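Local coordinates for UDP-glucose 4-epimerase (Campylobacter jejuni subsp. jejuni serotype O:2, PDB 7K3P), which binds NAD and interconverts UDP-glucose and UDP-galactose by inverting C4 of the sugar, probably acting on the N-acetylated UDP-sugars as well, at residues 70-75 / 115-120; 91-96 / 131-136. The protein carries 2 engineered substitutions. All coordinates share one frame; numbering follows the deposited sequence.

Contact 1: residues 70-75 / 115-120; sequences EQDLSD and TVNTTN. With NAD (nicotinamide-adenine-dinucleotide), chain C.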
loop_
_atom_site.group_PDB
_atom_site.type_symbol
_atom_site.label_atom_id
_atom_site.label_comp_id
_atom_site.label_asym_id
_atom_site.label_seq_id
_atom_site.Cartn_x
_atom_site.Cartn_y
_atom_site.Cartn_z
ATOM N N GLU A 70 14.189 2.967 23.300
ATOM C CA GLU A 70 13.473 4.192 22.963
ATOM C C GLU A 70 13.910 4.652 21.572
ATOM O O GLU A 70 14.810 5.485 21.435
ATOM C CB GLU A 70 13.707 5.292 24.005
ATOM C CG GLU A 70 12.912 6.574 23.722
ATOM C CD GLU A 70 13.085 7.635 24.799
ATOM O OE1 GLU A 70 13.794 7.372 25.791
ATOM O OE2 GLU A 70 12.507 8.733 24.653
ATOM N N GLN A 71 13.256 4.093 20.551
ATOM C CA GLN A 71 13.647 4.252 19.153
ATOM C C GLN A 71 12.435 4.466 18.263
ATOM O O GLN A 71 11.368 3.864 18.477
ATOM C CB GLN A 71 14.326 2.979 18.659
ATOM C CG GLN A 71 15.540 2.581 19.437
ATOM C CD GLN A 71 16.499 1.802 18.581
ATOM O OE1 GLN A 71 16.253 1.606 17.381
ATOM N NE2 GLN A 71 17.608 1.354 19.179
ATOM N N ASP A 72 12.621 5.264 17.221
ATOM C CA ASP A 72 11.554 5.526 16.275
ATOM C C ASP A 72 11.719 4.632 15.041
ATOM O O ASP A 72 12.808 4.521 14.473
ATOM C CB ASP A 72 11.556 6.998 15.881
ATOM C CG ASP A 72 10.248 7.429 15.265
ATOM O OD1 ASP A 72 9.794 6.746 14.326
ATOM O OD2 ASP A 72 9.678 8.435 15.731
ATOM N N LEU A 73 10.632 3.978 14.649
ATOM C CA LEU A 73 10.627 3.110 13.471
ATOM C C LEU A 73 10.919 3.866 12.171
ATOM O O LEU A 73 11.234 3.241 11.160
ATOM C CB LEU A 73 9.277 2.381 13.353
ATOM C CG LEU A 73 8.995 1.339 14.441
ATOM C CD1 LEU A 73 7.542 0.854 14.365
ATOM C CD2 LEU A 73 9.979 0.161 14.297
ATOM N N SER A 74 10.789 5.195 12.176
ATOM C CA SER A 74 11.095 5.966 10.954
ATOM C C SER A 74 12.605 6.132 10.722
ATOM O O SER A 74 13.032 6.520 9.630
ATOM C CB SER A 74 10.414 7.338 10.973
ATOM O OG SER A 74 10.944 8.125 12.020
ATOM N N ASP A 75 13.414 5.840 11.738
ATOM C CA ASP A 75 14.879 5.830 11.572
ATOM C C ASP A 75 15.257 4.441 11.076
ATOM O O ASP A 75 15.525 3.531 11.893
ATOM C CB ASP A 75 15.566 6.159 12.916
ATOM C CG ASP A 75 17.065 5.829 12.928
ATOM O OD1 ASP A 75 17.654 5.635 11.846
ATOM O OD2 ASP A 75 17.654 5.733 14.037
ATOM N N THR A 115 2.094 2.270 7.035
ATOM C CA THR A 115 2.563 1.499 5.880
ATOM C C THR A 115 4.072 1.585 5.614
ATOM O O THR A 115 4.736 0.570 5.362
ATOM C CB THR A 115 1.823 1.946 4.618
ATOM O OG1 THR A 115 0.412 2.029 4.904
ATOM C CG2 THR A 115 2.070 0.982 3.491
ATOM N N VAL A 116 4.617 2.796 5.637
ATOM C CA VAL A 116 6.038 2.971 5.341
ATOM C C VAL A 116 6.925 2.355 6.423
ATOM O O VAL A 116 7.832 1.589 6.116
ATOM C CB VAL A 116 6.395 4.457 5.111
ATOM C CG1 VAL A 116 7.904 4.671 5.182
ATOM C CG2 VAL A 116 5.862 4.918 3.758
ATOM N N ASN A 117 6.674 2.697 7.680
ATOM C CA ASN A 117 7.491 2.170 8.769
ATOM C C ASN A 117 7.383 0.659 8.833
ATOM O O ASN A 117 8.365 -0.043 9.108
ATOM C CB ASN A 117 7.084 2.783 10.116
ATOM C CG ASN A 117 7.597 4.200 10.276
ATOM O OD1 ASN A 117 8.417 4.631 9.490
ATOM N ND2 ASN A 117 7.111 4.926 11.287
ATOM N N THR A 118 6.181 0.157 8.576
ATOM C CA THR A 118 5.967 -1.289 8.618
ATOM C C THR A 118 6.707 -1.970 7.487
ATOM O O THR A 118 7.258 -3.057 7.657
ATOM C CB THR A 118 4.458 -1.646 8.617
ATOM O OG1 THR A 118 3.865 -1.129 9.814
ATOM C CG2 THR A 118 4.269 -3.168 8.589
ATOM N N THR A 119 6.750 -1.325 6.322
ATOM C CA THR A 119 7.448 -1.914 5.185
ATOM C C THR A 119 8.948 -2.061 5.472
ATOM O O THR A 119 9.550 -3.115 5.214
ATOM C CB THR A 119 7.228 -1.100 3.892
ATOM O OG1 THR A 119 5.825 -1.027 3.631
ATOM C CG2 THR A 119 7.931 -1.750 2.717
ATOM N N ASN A 120 9.571 -1.012 5.989
ATOM C CA ASN A 120 10.983 -1.143 6.334
ATOM C C ASN A 120 11.191 -2.240 7.386
ATOM O O ASN A 120 12.154 -3.002 7.326
ATOM C CB ASN A 120 11.542 0.164 6.867
ATOM C CG ASN A 120 12.958 -0.009 7.374
ATOM O OD1 ASN A 120 13.869 -0.237 6.582
ATOM N ND2 ASN A 120 13.139 0.047 8.693
HETATM P PA NAD C . -1.330 2.967 21.102
HETATM O O1A NAD C . -1.200 4.363 20.544
HETATM O O2A NAD C . -1.609 3.004 22.578
HETATM O O5B NAD C . 0.007 2.153 20.903
HETATM C C5B NAD C . 0.863 2.536 19.865
HETATM C C4B NAD C . 2.256 2.554 20.359
HETATM O O4B NAD C . 3.179 2.579 19.309
HETATM C C3B NAD C . 2.520 3.807 21.251
HETATM O O3B NAD C . 3.084 3.562 22.594
HETATM C C2B NAD C . 3.331 4.737 20.316
HETATM O O2B NAD C . 4.176 5.573 20.983
HETATM C C1B NAD C . 4.040 3.705 19.499
HETATM N N9A NAD C . 4.520 4.236 18.213
HETATM C C8A NAD C . 3.782 4.856 17.270
HETATM N N7A NAD C . 4.556 5.225 16.238
HETATM C C5A NAD C . 5.818 4.852 16.481
HETATM C C6A NAD C . 7.033 4.974 15.786
HETATM N N6A NAD C . 7.061 5.611 14.491
HETATM N N1A NAD C . 8.164 4.467 16.315
HETATM C C2A NAD C . 8.177 3.861 17.516
HETATM N N3A NAD C . 7.014 3.737 18.237
HETATM C C4A NAD C . 5.833 4.215 17.747
HETATM O O3 NAD C . -2.497 2.236 20.307
HETATM P PN NAD C . -3.134 0.863 20.752
HETATM O O1N NAD C . -2.292 0.209 21.833
HETATM O O2N NAD C . -4.515 1.147 21.260
HETATM O O5D NAD C . -3.204 -0.068 19.476
HETATM C C5D NAD C . -2.030 -0.730 19.069
HETATM C C4D NAD C . -2.224 -1.438 17.739
HETATM O O4D NAD C . -3.419 -2.188 17.727
HETATM C C3D NAD C . -2.180 -0.518 16.523
HETATM O O3D NAD C . -1.520 -1.144 15.498
HETATM C C2D NAD C . -3.578 -0.365 16.097
HETATM O O2D NAD C . -3.733 -0.074 14.758
HETATM C C1D NAD C . -4.175 -1.727 16.542
HETATM N N1N NAD C . -5.691 -1.720 16.786
HETATM C C2N NAD C . -6.118 -1.004 17.888
HETATM C C3N NAD C . -7.478 -0.956 18.177
HETATM C C7N NAD C . -7.958 -0.178 19.375
HETATM O O7N NAD C . -7.186 0.438 20.093
HETATM N N7N NAD C . -9.353 -0.159 19.664
HETATM C C4N NAD C . -8.375 -1.629 17.368
HETATM C C5N NAD C . -7.937 -2.339 16.274
HETATM C C6N NAD C . -6.571 -2.394 15.965
HETATM O O HOH W 1 10.908 0.612 10.292
#
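Asn117 faces Leu73 and Ser74 with its amide group close to their backbone, yet no direct hydrogen bond joins the two segments. Its CG lies beside the backbone N and anti to the carbonyl carbon (chi1 -76°), which carries Asn117 OD1 to 3.3 Å from Ser74 CA and Asn117 ND2 to 3.9 Å from Leu73 CB. The polar link is a single water: it donates to Leu73 O (2.8 Å) and to Asn117 O and accepts from Asn120 ND2, so three groups hold it between loop and helix. In this Rossmann-type nucleotide-binding fold the loop after strand 67-69 reads the adenine of NAD. Leu73 N gives N1A a nearly straight bond of 3.0 Å (174°), while N6A donates to Asp72 OD1 at the same length but more bent, at 135°. That carboxylate oxygen also closes an Asx turn, accepting from Ser74 N at 2.8 Å, and a weak bond from Ser74 OG adds to it; Asn48 takes the other oxygen. Asn117 ND2 comes within 3.3 Å of N6A on the helix side. Behind the helix, Val116 packs on Val116 of the second subunit.

Contact 2: residues 91-96 / 131-136; sequences IVHFAA and NKFIFS. With NAD (nicotinamide-adenine-dinucleotide), chain C.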
loop_
_atom_site.group_PDB
_atom_site.type_symbol
_atom_site.label_atom_id
_atom_site.label_comp_id
_atom_site.label_asym_id
_atom_site.label_seq_id
_atom_site.Cartn_x
_atom_site.Cartn_y
_atom_site.Cartn_z
ATOM N N ILE A 91 8.737 -10.824 16.221
ATOM C CA ILE A 91 8.268 -9.478 16.501
ATOM C C ILE A 91 6.740 -9.495 16.585
ATOM O O ILE A 91 6.070 -10.178 15.806
ATOM C CB ILE A 91 8.736 -8.464 15.424
ATOM C CG1 ILE A 91 8.183 -7.068 15.713
ATOM C CG2 ILE A 91 8.300 -8.891 14.026
ATOM C CD1 ILE A 91 8.729 -6.025 14.738
ATOM N N VAL A 92 6.224 -8.758 17.557
ATOM C CA VAL A 92 4.812 -8.493 17.701
ATOM C C VAL A 92 4.682 -7.002 17.481
ATOM O O VAL A 92 5.161 -6.200 18.297
ATOM C CB VAL A 92 4.313 -8.870 19.099
ATOM C CG1 VAL A 92 2.828 -8.572 19.224
ATOM C CG2 VAL A 92 4.592 -10.373 19.375
ATOM N N HIS A 93 4.046 -6.629 16.366
ATOM C CA HIS A 93 4.089 -5.247 15.871
ATOM C C HIS A 93 2.801 -4.437 16.143
ATOM O O HIS A 93 1.827 -4.530 15.384
ATOM C CB HIS A 93 4.407 -5.277 14.367
ATOM C CG HIS A 93 4.476 -3.928 13.720
ATOM N ND1 HIS A 93 5.014 -2.812 14.364
ATOM C CD2 HIS A 93 4.088 -3.496 12.500
ATOM C CE1 HIS A 93 4.942 -1.777 13.558
ATOM N NE2 HIS A 93 4.387 -2.152 12.414
ATOM N N PHE A 94 2.804 -3.647 17.212
ATOM C CA PHE A 94 1.666 -2.808 17.593
ATOM C C PHE A 94 1.801 -1.351 17.127
ATOM O O PHE A 94 0.795 -0.633 17.028
ATOM C CB PHE A 94 1.534 -2.734 19.118
ATOM C CG PHE A 94 1.098 -4.017 19.773
ATOM C CD1 PHE A 94 -0.236 -4.416 19.749
ATOM C CD2 PHE A 94 2.017 -4.798 20.458
ATOM C CE1 PHE A 94 -0.635 -5.598 20.372
ATOM C CE2 PHE A 94 1.632 -5.979 21.078
ATOM C CZ PHE A 94 0.302 -6.378 21.045
ATOM N N ALA A 95 3.038 -0.887 16.936
ATOM C CA ALA A 95 3.293 0.534 16.668
ATOM C C ALA A 95 2.562 1.011 15.414
ATOM O O ALA A 95 2.698 0.427 14.334
ATOM C CB ALA A 95 4.802 0.804 16.543
ATOM N N ALA A 96 1.785 2.079 15.566
ATOM C CA ALA A 96 1.039 2.655 14.459
ATOM C C ALA A 96 0.329 3.907 14.947
ATOM O O ALA A 96 0.281 4.154 16.152
ATOM C CB ALA A 96 0.009 1.641 13.940
ATOM N N ASN A 131 11.709 -14.482 11.596
ATOM C CA ASN A 131 10.854 -15.249 10.701
ATOM C C ASN A 131 9.447 -15.517 11.238
ATOM O O ASN A 131 8.681 -16.280 10.653
ATOM C CB ASN A 131 11.559 -16.539 10.272
ATOM C CG ASN A 131 12.459 -16.321 9.068
ATOM O OD1 ASN A 131 12.091 -15.600 8.137
ATOM N ND2 ASN A 131 13.640 -16.937 9.078
ATOM N N LYS A 132 9.126 -14.892 12.360
ATOM C CA LYS A 132 7.760 -14.873 12.867
ATOM C C LYS A 132 7.341 -13.424 13.110
ATOM O O LYS A 132 7.971 -12.709 13.896
ATOM C CB LYS A 132 7.645 -15.705 14.151
ATOM C CG LYS A 132 7.871 -17.216 13.905
ATOM C CD LYS A 132 8.069 -17.971 15.206
ATOM C CE LYS A 132 8.362 -19.446 14.917
ATOM N NZ LYS A 132 8.548 -20.188 16.182
ATOM N N PHE A 133 6.281 -12.996 12.429
ATOM C CA PHE A 133 5.832 -11.603 12.491
ATOM C C PHE A 133 4.350 -11.555 12.883
ATOM O O PHE A 133 3.499 -11.993 12.114
ATOM C CB PHE A 133 6.039 -10.960 11.108
ATOM C CG PHE A 133 5.961 -9.454 11.106
ATOM C CD1 PHE A 133 4.774 -8.797 11.411
ATOM C CD2 PHE A 133 7.077 -8.696 10.767
ATOM C CE1 PHE A 133 4.704 -7.395 11.397
ATOM C CE2 PHE A 133 7.025 -7.306 10.754
ATOM C CZ PHE A 133 5.836 -6.650 11.067
ATOM N N ILE A 134 4.036 -11.051 14.075
ATOM C CA ILE A 134 2.632 -10.912 14.450
ATOM C C ILE A 134 2.224 -9.451 14.225
ATOM O O ILE A 134 2.822 -8.530 14.807
ATOM C CB ILE A 134 2.343 -11.432 15.889
ATOM C CG1 ILE A 134 2.560 -12.958 15.958
ATOM C CG2 ILE A 134 0.900 -11.133 16.290
ATOM C CD1 ILE A 134 3.922 -13.348 16.397
ATOM N N PHE A 135 1.244 -9.238 13.343
ATOM C CA PHE A 135 0.845 -7.876 12.953
ATOM C C PHE A 135 -0.543 -7.524 13.474
ATOM O O PHE A 135 -1.528 -8.221 13.174
ATOM C CB PHE A 135 0.885 -7.748 11.432
ATOM C CG PHE A 135 0.495 -6.382 10.916
ATOM C CD1 PHE A 135 1.044 -5.230 11.470
ATOM C CD2 PHE A 135 -0.388 -6.258 9.843
ATOM C CE1 PHE A 135 0.688 -3.957 10.982
ATOM C CE2 PHE A 135 -0.743 -5.003 9.340
ATOM C CZ PHE A 135 -0.196 -3.848 9.912
ATOM N N SER A 136 -0.621 -6.455 14.266
ATOM C CA SER A 136 -1.898 -5.907 14.683
ATOM C C SER A 136 -2.514 -5.145 13.514
ATOM O O SER A 136 -2.148 -3.981 13.263
ATOM C CB SER A 136 -1.717 -4.941 15.847
ATOM O OG SER A 136 -1.031 -5.552 16.909
HETATM P PA NAD C . -1.330 2.967 21.102
HETATM O O1A NAD C . -1.200 4.363 20.544
HETATM O O2A NAD C . -1.609 3.004 22.578
HETATM O O5B NAD C . 0.007 2.153 20.903
HETATM C C5B NAD C . 0.863 2.536 19.865
HETATM C C4B NAD C . 2.256 2.554 20.359
HETATM O O4B NAD C . 3.179 2.579 19.309
HETATM C C3B NAD C . 2.520 3.807 21.251
HETATM O O3B NAD C . 3.084 3.562 22.594
HETATM C C2B NAD C . 3.331 4.737 20.316
HETATM O O2B NAD C . 4.176 5.573 20.983
HETATM C C1B NAD C . 4.040 3.705 19.499
HETATM N N9A NAD C . 4.520 4.236 18.213
HETATM C C8A NAD C . 3.782 4.856 17.270
HETATM N N7A NAD C . 4.556 5.225 16.238
HETATM C C5A NAD C . 5.818 4.852 16.481
HETATM C C6A NAD C . 7.033 4.974 15.786
HETATM N N6A NAD C . 7.061 5.611 14.491
HETATM N N1A NAD C . 8.164 4.467 16.315
HETATM C C2A NAD C . 8.177 3.861 17.516
HETATM N N3A NAD C . 7.014 3.737 18.237
HETATM C C4A NAD C . 5.833 4.215 17.747
HETATM O O3 NAD C . -2.497 2.236 20.307
HETATM P PN NAD C . -3.134 0.863 20.752
HETATM O O1N NAD C . -2.292 0.209 21.833
HETATM O O2N NAD C . -4.515 1.147 21.260
HETATM O O5D NAD C . -3.204 -0.068 19.476
HETATM C C5D NAD C . -2.030 -0.730 19.069
HETATM C C4D NAD C . -2.224 -1.438 17.739
HETATM O O4D NAD C . -3.419 -2.188 17.727
HETATM C C3D NAD C . -2.180 -0.518 16.523
HETATM O O3D NAD C . -1.520 -1.144 15.498
HETATM C C2D NAD C . -3.578 -0.365 16.097
HETATM O O2D NAD C . -3.733 -0.074 14.758
HETATM C C1D NAD C . -4.175 -1.727 16.542
HETATM N N1N NAD C . -5.691 -1.720 16.786
HETATM C C2N NAD C . -6.118 -1.004 17.888
HETATM C C3N NAD C . -7.478 -0.956 18.177
HETATM C C7N NAD C . -7.958 -0.178 19.375
HETATM O O7N NAD C . -7.186 0.438 20.093
HETATM N N7N NAD C . -9.353 -0.159 19.664
HETATM C C4N NAD C . -8.375 -1.629 17.368
HETATM C C5N NAD C . -7.937 -2.339 16.274
HETATM C C6N NAD C . -6.571 -2.394 15.965
#
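The carbonyl oxygen of Ile134 takes the shortest backbone bond of this pairing, from His93 N at 2.7 Å, and Val92 CA adds a longer CA-H...O contact to the same oxygen. Ile134 N returns a bond to Ile91 O (2.8 Å), and Ile91 N donates to Lys132 O. Toward the C-terminal end the pairing slackens: Ser136 N reaches His93 O only weakly, at 3.3 Å. Ser136 OG has His255 as its firmer partner and sits 3.2 Å from Phe94 CD1, oblique to that ring.

Ile91, His93, Phe133 and Phe135 share one face of the sheet. Ile91 lays CG2 over a face of the Phe133 ring, 3.9 Å from its centroid and off-centre above the ring, a CH-pi contact. The His93 side chain extends anti to its own backbone N (chi1 180°), which places its ring beside both phenylalanines: nearly perpendicular to Phe133 (83°) without being stacked, and rim to rim with Phe135, where His93 CD2 lies 3.7 Å from Phe135 CD1. Ser22 and Thr118 hold its two ring nitrogens, which fixes the rotation of the imidazole.

This is the middle of a parallel Rossmann-type sheet, and the C-terminal ends of these two strands face the dinucleotide. Just past strand 90-93, Phe94 O accepts from the ribose hydroxyl O3D of NAD at 2.8 Å, and Ala96 CB packs against the same sugar. Strand 18-22 flanks 90-93 and strand 184-189 flanks 132-136; helices 107-127 and 161-179 cover the aromatic face, whereas helix 248-261 packs against Val92 and Ile134 on the other.

Overall arrangement
From the N terminus the chain runs through strand 67-69 into loop 70-75, then helix 76-86, strand 90-93 and segment 91-96, helix 107-127 with 115-120, and then strand 132-136. Contact 1 closes a mainly helical excursion of 39 residues, and contact 2 one of 34 residues, the parallel crossover through helices 100-105 and 107-127. Because the four segments alternate, the two closures cross instead of nesting. Contact 1 fastens an edge-strand loop to the crossover helix; contact 2 joins central strands beneath that helix. They meet where Leu73 packs on Ala95 and His93, and both border NAD, at its adenine and nicotinamide-side ribose.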